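Local coordinates for exported gluconolactonase (Xanthomonas campestris pv. campestris, PDB 3DR2), which probably hydrolyses glucono-lactone to gluconate as a calcium-binding, dimeric six-bladed beta-propeller lactonase of the SMP-30 family, at residues H4-A16 with R68-L81. Sequence-based numbering, arbitrary orientation.
Sequences HCRVRPAGPAVPA and RVLGWREDGTVDVL
A classic beta bulge, at which Val7 and Arg8 both face Val78, marks where the N-terminal arm adds an edge strand to the hairpin of 68-73 and 78-83. The evidence is a shared acceptor: Val78 O takes Val7 N at 2.9 Å and, weakly, Arg8 N. Val80 N to Cys5 O and Val78 N to Arg8 O continue the antiparallel pairing on its two sides. Val7 CG2 lies between its own backbone N and carbonyl carbon, and from there it packs on Val78 CG1 at 3.5 Å, while CG1 meets Val80 CG2 and lies over one face of the Arg68 guanidinium. The blade thereby gains a fifth, outermost strand beyond the four of a standard propeller blade; farther on, strand 14-15 pairs with strand 38-41 of the next sheet, so the arm runs from one blade to another. At the hairpin turn, Arg8 is extended from CG to NE and its NH1 reaches Gly76 O at 2.9 Å, approaching 50° out of the carbonyl plane; NH1 also bonds Gly11 O and NH2 bonds Pro12 O, tying the guanidinium to both segments. Gly11 N bonds Asp75 O at 2.9 Å, in the carbonyl plane. On the opposite sheet face, Arg6 CB touches Asp79 OD1 at 3.6 Å, and a water accepts from Arg6 NE while donating to OD1. Asp79 OD2 offers its anti lone pair to Arg73 NE at 2.8 Å in a salt bridge. Cys5 SG, 4.1 Å from Val80 CG2, is disulfide-bonded to Cys160 of the second subunit, whose Pro156 and Gly159 carbonyls accept from Arg68.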
ATOM      1  N   HIS A   4       8.372  11.289  -9.188  1.00 29.23           N
ATOM      2  CA  HIS A   4       8.009  11.446 -10.627  1.00 26.01           C
ATOM      3  C   HIS A   4       8.540  10.292 -11.467  1.00 26.60           C
ATOM      4  O   HIS A   4       8.711  10.435 -12.678  1.00 28.10           O
ATOM      5  CB  HIS A   4       8.589  12.750 -11.186  1.00 28.64           C
ATOM      6  CG  HIS A   4       7.949  13.990 -10.642  1.00 28.52           C
ATOM      7  ND1 HIS A   4       6.684  14.401 -11.009  1.00 31.16           N
ATOM      8  CD2 HIS A   4       8.407  14.920  -9.769  1.00 28.99           C
ATOM      9  CE1 HIS A   4       6.392  15.530 -10.386  1.00 30.60           C
ATOM     10  NE2 HIS A   4       7.420  15.867  -9.628  1.00 30.30           N
ATOM     11  N   CYS A   5       8.812   9.147 -10.849  1.00 24.22           N
ATOM     12  CA  CYS A   5       9.341   8.048 -11.639  1.00 24.30           C
ATOM     13  C   CYS A   5       8.307   7.366 -12.522  1.00 20.48           C
ATOM     14  O   CYS A   5       7.099   7.495 -12.317  1.00 20.93           O
ATOM     15  CB  CYS A   5      10.045   7.010 -10.756  1.00 26.92           C
ATOM     16  SG  CYS A   5       9.009   5.871  -9.781  1.00 28.21           S
ATOM     17  N   ARG A   6       8.797   6.668 -13.536  1.00 20.05           N
ATOM     18  CA  ARG A   6       7.940   5.951 -14.466  1.00 19.25           C
ATOM     19  C   ARG A   6       7.705   4.556 -13.900  1.00 20.14           C
ATOM     20  O   ARG A   6       8.660   3.807 -13.684  1.00 20.72           O
ATOM     21  CB  ARG A   6       8.618   5.847 -15.832  1.00 21.50           C
ATOM     22  CG  ARG A   6       7.790   5.113 -16.869  1.00 22.80           C
ATOM     23  CD  ARG A   6       8.671   4.554 -17.964  1.00 27.81           C
ATOM     24  NE  ARG A   6       9.462   5.599 -18.603  1.00 31.36           N
ATOM     25  CZ  ARG A   6      10.381   5.373 -19.537  1.00 31.94           C
ATOM     26  NH1 ARG A   6      11.050   6.390 -20.066  1.00 32.07           N
ATOM     27  NH2 ARG A   6      10.633   4.133 -19.937  1.00 30.81           N
ATOM     28  N   VAL A   7       6.443   4.207 -13.653  1.00 17.97           N
ATOM     29  CA  VAL A   7       6.116   2.899 -13.099  1.00 17.70           C
ATOM     30  C   VAL A   7       5.656   1.867 -14.132  1.00 16.22           C
ATOM     31  O   VAL A   7       5.468   0.701 -13.803  1.00 16.86           O
ATOM     32  CB  VAL A   7       5.068   3.014 -11.962  1.00 16.82           C
ATOM     33  CG1 VAL A   7       5.710   3.665 -10.737  1.00 18.69           C
ATOM     34  CG2 VAL A   7       3.875   3.830 -12.425  1.00 18.12           C
ATOM     35  N   ARG A   8       5.457   2.304 -15.375  1.00 17.22           N
ATOM     36  CA  ARG A   8       5.094   1.397 -16.466  1.00 19.33           C
ATOM     37  C   ARG A   8       5.651   1.986 -17.755  1.00 17.96           C
ATOM     38  O   ARG A   8       5.382   3.137 -18.085  1.00 16.17           O
ATOM     39  CB  ARG A   8       3.577   1.226 -16.621  1.00 18.68           C
ATOM     40  CG  ARG A   8       3.207   0.174 -17.688  1.00 20.75           C
ATOM     41  CD  ARG A   8       1.739   0.251 -18.104  1.00 19.16           C
ATOM     42  NE  ARG A   8       1.308  -0.859 -18.959  1.00 19.55           N
ATOM     43  CZ  ARG A   8       1.470  -0.918 -20.278  1.00 22.36           C
ATOM     44  NH1 ARG A   8       2.065   0.069 -20.933  1.00 19.18           N
ATOM     45  NH2 ARG A   8       1.010  -1.965 -20.952  1.00 21.81           N
ATOM     46  N   PRO A   9       6.459   1.213 -18.488  1.00 19.40           N
ATOM     47  CA  PRO A   9       7.009   1.741 -19.740  1.00 19.80           C
ATOM     48  C   PRO A   9       5.927   1.835 -20.803  1.00 20.03           C
ATOM     49  O   PRO A   9       4.874   1.213 -20.679  1.00 18.72           O
ATOM     50  CB  PRO A   9       8.089   0.722 -20.101  1.00 21.33           C
ATOM     51  CG  PRO A   9       7.548  -0.552 -19.537  1.00 24.35           C
ATOM     52  CD  PRO A   9       7.016  -0.114 -18.180  1.00 20.98           C
ATOM     53  N   ALA A  10       6.179   2.621 -21.843  1.00 20.30           N
ATOM     54  CA  ALA A  10       5.216   2.751 -22.924  1.00 21.16           C
ATOM     55  C   ALA A  10       5.012   1.345 -23.470  1.00 22.25           C
ATOM     56  O   ALA A  10       5.904   0.502 -23.372  1.00 23.48           O
ATOM     57  CB  ALA A  10       5.765   3.668 -24.012  1.00 21.38           C
ATOM     58  N   GLY A  11       3.842   1.085 -24.034  1.00 22.96           N
ATOM     59  CA  GLY A  11       3.578  -0.236 -24.564  1.00 23.94           C
ATOM     60  C   GLY A  11       2.095  -0.503 -24.655  1.00 25.33           C
ATOM     61  O   GLY A  11       1.308   0.085 -23.901  1.00 23.53           O
ATOM     62  N   PRO A  12       1.678  -1.394 -25.567  1.00 23.82           N
ATOM     63  CA  PRO A  12       0.267  -1.736 -25.758  1.00 24.17           C
ATOM     64  C   PRO A  12      -0.421  -2.339 -24.541  1.00 23.10           C
ATOM     65  O   PRO A  12       0.202  -3.016 -23.715  1.00 21.74           O
ATOM     66  CB  PRO A  12       0.305  -2.699 -26.946  1.00 26.41           C
ATOM     67  CG  PRO A  12       1.636  -3.370 -26.792  1.00 26.37           C
ATOM     68  CD  PRO A  12       2.538  -2.208 -26.447  1.00 26.37           C
ATOM     69  N   ALA A  13      -1.718  -2.081 -24.443  1.00 22.09           N
ATOM     70  CA  ALA A  13      -2.518  -2.606 -23.351  1.00 21.27           C
ATOM     71  C   ALA A  13      -2.730  -4.090 -23.613  1.00 23.09           C
ATOM     72  O   ALA A  13      -2.549  -4.566 -24.737  1.00 23.78           O
ATOM     73  CB  ALA A  13      -3.858  -1.885 -23.289  1.00 21.19           C
ATOM     74  N   VAL A  14      -3.117  -4.812 -22.573  1.00 20.77           N
ATOM     75  CA  VAL A  14      -3.362  -6.242 -22.674  1.00 21.89           C
ATOM     76  C   VAL A  14      -4.833  -6.495 -22.349  1.00 21.60           C
ATOM     77  O   VAL A  14      -5.364  -5.922 -21.404  1.00 23.02           O
ATOM     78  CB  VAL A  14      -2.461  -7.011 -21.679  1.00 21.30           C
ATOM     79  CG1 VAL A  14      -2.755  -8.497 -21.743  1.00 23.95           C
ATOM     80  CG2 VAL A  14      -0.996  -6.741 -21.997  1.00 22.50           C
ATOM     81  N   PRO A  15      -5.520  -7.335 -23.143  1.00 19.79           N
ATOM     82  CA  PRO A  15      -6.935  -7.606 -22.866  1.00 21.50           C
ATOM     83  C   PRO A  15      -7.123  -8.131 -21.448  1.00 19.89           C
ATOM     84  O   PRO A  15      -6.318  -8.920 -20.961  1.00 20.45           O
ATOM     85  CB  PRO A  15      -7.297  -8.650 -23.920  1.00 22.32           C
ATOM     86  CG  PRO A  15      -6.400  -8.285 -25.062  1.00 22.71           C
ATOM     87  CD  PRO A  15      -5.087  -8.042 -24.362  1.00 22.05           C
ATOM     88  N   ALA A  16      -8.187  -7.687 -20.788  1.00 21.18           N
ATOM     89  CA  ALA A  16      -8.469  -8.118 -19.425  1.00 20.90           C
ATOM     90  C   ALA A  16      -9.080  -9.512 -19.427  1.00 21.49           C
ATOM     91  O   ALA A  16      -9.790  -9.882 -20.357  1.00 23.43           O
ATOM     92  CB  ALA A  16      -9.416  -7.134 -18.752  1.00 20.00           C
ATOM     93  N   ARG A  68       0.055   7.347  -3.863  1.00 12.55           N
ATOM     94  CA  ARG A  68       0.524   7.972  -5.090  1.00 12.69           C
ATOM     95  C   ARG A  68      -0.656   8.379  -5.946  1.00 12.60           C
ATOM     96  O   ARG A  68      -1.738   7.812  -5.829  1.00 13.47           O
ATOM     97  CB  ARG A  68       1.360   6.989  -5.913  1.00 15.01           C
ATOM     98  CG  ARG A  68       2.789   6.779  -5.457  1.00 14.25           C
ATOM     99  CD  ARG A  68       3.433   5.723  -6.341  1.00 17.21           C
ATOM    100  NE  ARG A  68       4.887   5.697  -6.239  1.00 16.15           N
ATOM    101  CZ  ARG A  68       5.622   4.612  -6.464  1.00 19.19           C
ATOM    102  NH1 ARG A  68       5.036   3.476  -6.789  1.00 16.49           N
ATOM    103  NH2 ARG A  68       6.942   4.669  -6.388  1.00 17.70           N
ATOM    104  N   VAL A  69      -0.435   9.378  -6.796  1.00 11.94           N
ATOM    105  CA  VAL A  69      -1.424   9.804  -7.774  1.00 13.96           C
ATOM    106  C   VAL A  69      -0.656   9.515  -9.064  1.00 13.37           C
ATOM    107  O   VAL A  69       0.420  10.082  -9.291  1.00 14.31           O
ATOM    108  CB  VAL A  69      -1.750  11.302  -7.693  1.00 15.87           C
ATOM    109  CG1 VAL A  69      -2.528  11.715  -8.931  1.00 15.05           C
ATOM    110  CG2 VAL A  69      -2.589  11.587  -6.453  1.00 17.17           C
ATOM    111  N   LEU A  70      -1.191   8.613  -9.879  1.00 11.54           N
ATOM    112  CA  LEU A  70      -0.547   8.188 -11.123  1.00 14.32           C
ATOM    113  C   LEU A  70      -1.151   8.834 -12.357  1.00 15.74           C
ATOM    114  O   LEU A  70      -2.280   9.321 -12.326  1.00 13.20           O
ATOM    115  CB  LEU A  70      -0.659   6.670 -11.250  1.00 14.40           C
ATOM    116  CG  LEU A  70      -0.153   5.906 -10.023  1.00 13.21           C
ATOM    117  CD1 LEU A  70      -0.549   4.447 -10.111  1.00 17.18           C
ATOM    118  CD2 LEU A  70       1.363   6.061  -9.927  1.00 13.49           C
ATOM    119  N   GLY A  71      -0.387   8.815 -13.447  1.00 14.58           N
ATOM    120  CA  GLY A  71      -0.854   9.387 -14.693  1.00 15.06           C
ATOM    121  C   GLY A  71      -0.598   8.459 -15.869  1.00 16.26           C
ATOM    122  O   GLY A  71       0.547   8.103 -16.155  1.00 14.82           O
ATOM    123  N   TRP A  72      -1.670   8.060 -16.546  1.00 14.21           N
ATOM    124  CA  TRP A  72      -1.566   7.182 -17.706  1.00 15.96           C
ATOM    125  C   TRP A  72      -1.465   8.044 -18.959  1.00 15.50           C
ATOM    126  O   TRP A  72      -2.341   8.871 -19.210  1.00 14.81           O
ATOM    127  CB  TRP A  72      -2.807   6.296 -17.812  1.00 13.82           C
ATOM    128  CG  TRP A  72      -2.853   5.466 -19.058  1.00 14.58           C
ATOM    129  CD1 TRP A  72      -2.199   4.290 -19.291  1.00 15.55           C
ATOM    130  CD2 TRP A  72      -3.592   5.758 -20.250  1.00 15.45           C
ATOM    131  NE1 TRP A  72      -2.488   3.828 -20.557  1.00 15.91           N
ATOM    132  CE2 TRP A  72      -3.341   4.709 -21.166  1.00 16.85           C
ATOM    133  CE3 TRP A  72      -4.444   6.803 -20.635  1.00 17.52           C
ATOM    134  CZ2 TRP A  72      -3.912   4.676 -22.444  1.00 16.83           C
ATOM    135  CZ3 TRP A  72      -5.012   6.768 -21.908  1.00 18.35           C
ATOM    136  CH2 TRP A  72      -4.741   5.708 -22.794  1.00 18.18           C
ATOM    137  N   ARG A  73      -0.389   7.851 -19.724  1.00 15.41           N
ATOM    138  CA  ARG A  73      -0.160   8.589 -20.967  1.00 17.43           C
ATOM    139  C   ARG A  73      -0.718   7.732 -22.106  1.00 16.73           C
ATOM    140  O   ARG A  73      -0.748   6.509 -22.010  1.00 18.65           O
ATOM    141  CB  ARG A  73       1.337   8.826 -21.182  1.00 18.02           C
ATOM    142  CG  ARG A  73       2.107   9.278 -19.945  1.00 19.65           C
ATOM    143  CD  ARG A  73       1.529  10.527 -19.285  1.00 20.68           C
ATOM    144  NE  ARG A  73       2.465  11.054 -18.289  1.00 19.14           N
ATOM    145  CZ  ARG A  73       2.332  12.217 -17.657  1.00 19.85           C
ATOM    146  NH1 ARG A  73       1.284  13.001 -17.896  1.00 19.13           N
ATOM    147  NH2 ARG A  73       3.276  12.618 -16.810  1.00 17.09           N
ATOM    148  N   GLU A  74      -1.138   8.361 -23.195  1.00 19.22           N
ATOM    149  CA  GLU A  74      -1.731   7.605 -24.288  1.00 20.75           C
ATOM    150  C   GLU A  74      -0.845   6.568 -24.984  1.00 22.24           C
ATOM    151  O   GLU A  74      -1.350   5.724 -25.724  1.00 23.94           O
ATOM    152  CB  GLU A  74      -2.346   8.574 -25.298  1.00 22.28           C
ATOM    153  CG  GLU A  74      -3.450   9.429 -24.669  1.00 21.82           C
ATOM    154  CD  GLU A  74      -4.200  10.272 -25.675  1.00 22.79           C
ATOM    155  OE1 GLU A  74      -3.558  11.088 -26.365  1.00 24.35           O
ATOM    156  OE2 GLU A  74      -5.438  10.120 -25.770  1.00 21.09           O
ATOM    157  N   ASP A  75       0.463   6.608 -24.745  1.00 21.83           N
ATOM    158  CA  ASP A  75       1.347   5.620 -25.356  1.00 21.24           C
ATOM    159  C   ASP A  75       1.507   4.428 -24.408  1.00 20.74           C
ATOM    160  O   ASP A  75       2.296   3.510 -24.655  1.00 19.45           O
ATOM    161  CB  ASP A  75       2.706   6.248 -25.697  1.00 22.02           C
ATOM    162  CG  ASP A  75       3.547   6.531 -24.476  1.00 24.09           C
ATOM    163  OD1 ASP A  75       2.977   6.866 -23.418  1.00 25.44           O
ATOM    164  OD2 ASP A  75       4.788   6.433 -24.585  1.00 28.28           O
ATOM    165  N   GLY A  76       0.739   4.450 -23.317  1.00 20.14           N
ATOM    166  CA  GLY A  76       0.773   3.362 -22.354  1.00 17.69           C
ATOM    167  C   GLY A  76       1.624   3.605 -21.128  1.00 18.21           C
ATOM    168  O   GLY A  76       1.557   2.849 -20.156  1.00 18.50           O
ATOM    169  N   THR A  77       2.439   4.651 -21.174  1.00 15.63           N
ATOM    170  CA  THR A  77       3.309   4.986 -20.057  1.00 18.23           C
ATOM    171  C   THR A  77       2.493   5.417 -18.848  1.00 18.88           C
ATOM    172  O   THR A  77       1.435   6.028 -18.998  1.00 16.25           O
ATOM    173  CB  THR A  77       4.246   6.151 -20.410  1.00 18.95           C
ATOM    174  OG1 THR A  77       5.067   5.786 -21.522  1.00 20.84           O
ATOM    175  CG2 THR A  77       5.130   6.504 -19.221  1.00 18.42           C
ATOM    176  N   VAL A  78       2.976   5.064 -17.659  1.00 16.44           N
ATOM    177  CA  VAL A  78       2.327   5.474 -16.422  1.00 15.84           C
ATOM    178  C   VAL A  78       3.429   6.110 -15.584  1.00 16.01           C
ATOM    179  O   VAL A  78       4.462   5.484 -15.315  1.00 15.03           O
ATOM    180  CB  VAL A  78       1.701   4.286 -15.647  1.00 15.57           C
ATOM    181  CG1 VAL A  78       1.060   4.798 -14.355  1.00 17.28           C
ATOM    182  CG2 VAL A  78       0.645   3.596 -16.502  1.00 19.31           C
ATOM    183  N   ASP A  79       3.215   7.364 -15.201  1.00 16.32           N
ATOM    184  CA  ASP A  79       4.173   8.115 -14.401  1.00 16.33           C
ATOM    185  C   ASP A  79       3.572   8.469 -13.049  1.00 16.39           C
ATOM    186  O   ASP A  79       2.356   8.530 -12.899  1.00 14.72           O
ATOM    187  CB  ASP A  79       4.551   9.422 -15.107  1.00 19.53           C
ATOM    188  CG  ASP A  79       5.254   9.193 -16.420  1.00 21.36           C
ATOM    189  OD1 ASP A  79       6.237   8.427 -16.421  1.00 20.14           O
ATOM    190  OD2 ASP A  79       4.833   9.781 -17.443  1.00 24.34           O
ATOM    191  N   VAL A  80       4.432   8.695 -12.063  1.00 16.17           N
ATOM    192  CA  VAL A  80       3.961   9.100 -10.747  1.00 16.38           C
ATOM    193  C   VAL A  80       3.845  10.625 -10.805  1.00 16.80           C
ATOM    194  O   VAL A  80       4.850  11.322 -10.984  1.00 18.53           O
ATOM    195  CB  VAL A  80       4.963   8.706  -9.638  1.00 16.21           C
ATOM    196  CG1 VAL A  80       4.472   9.223  -8.285  1.00 17.44           C
ATOM    197  CG2 VAL A  80       5.124   7.189  -9.595  1.00 15.43           C
ATOM    198  N   LEU A  81       2.623  11.138 -10.671  1.00 16.65           N
ATOM    199  CA  LEU A  81       2.375  12.579 -10.707  1.00 15.78           C
ATOM    200  C   LEU A  81       2.562  13.204  -9.328  1.00 18.42           C
ATOM    201  O   LEU A  81       3.101  14.301  -9.207  1.00 16.02           O
ATOM    202  CB  LEU A  81       0.958  12.864 -11.223  1.00 17.51           C
ATOM    203  CG  LEU A  81       0.647  12.397 -12.651  1.00 19.54           C
ATOM    204  CD1 LEU A  81      -0.826  12.663 -12.978  1.00 19.25           C
ATOM    205  CD2 LEU A  81       1.552  13.128 -13.635  1.00 21.66           C
TER
HETATM  206  O   HOH W   1       5.330  13.175 -13.426  1.00 29.37           O
HETATM  207  O   HOH W   2       8.011  10.228 -15.136  1.00 30.62           O
HETATM  208  O   HOH W   3       8.123   8.533 -18.417  1.00 26.59           O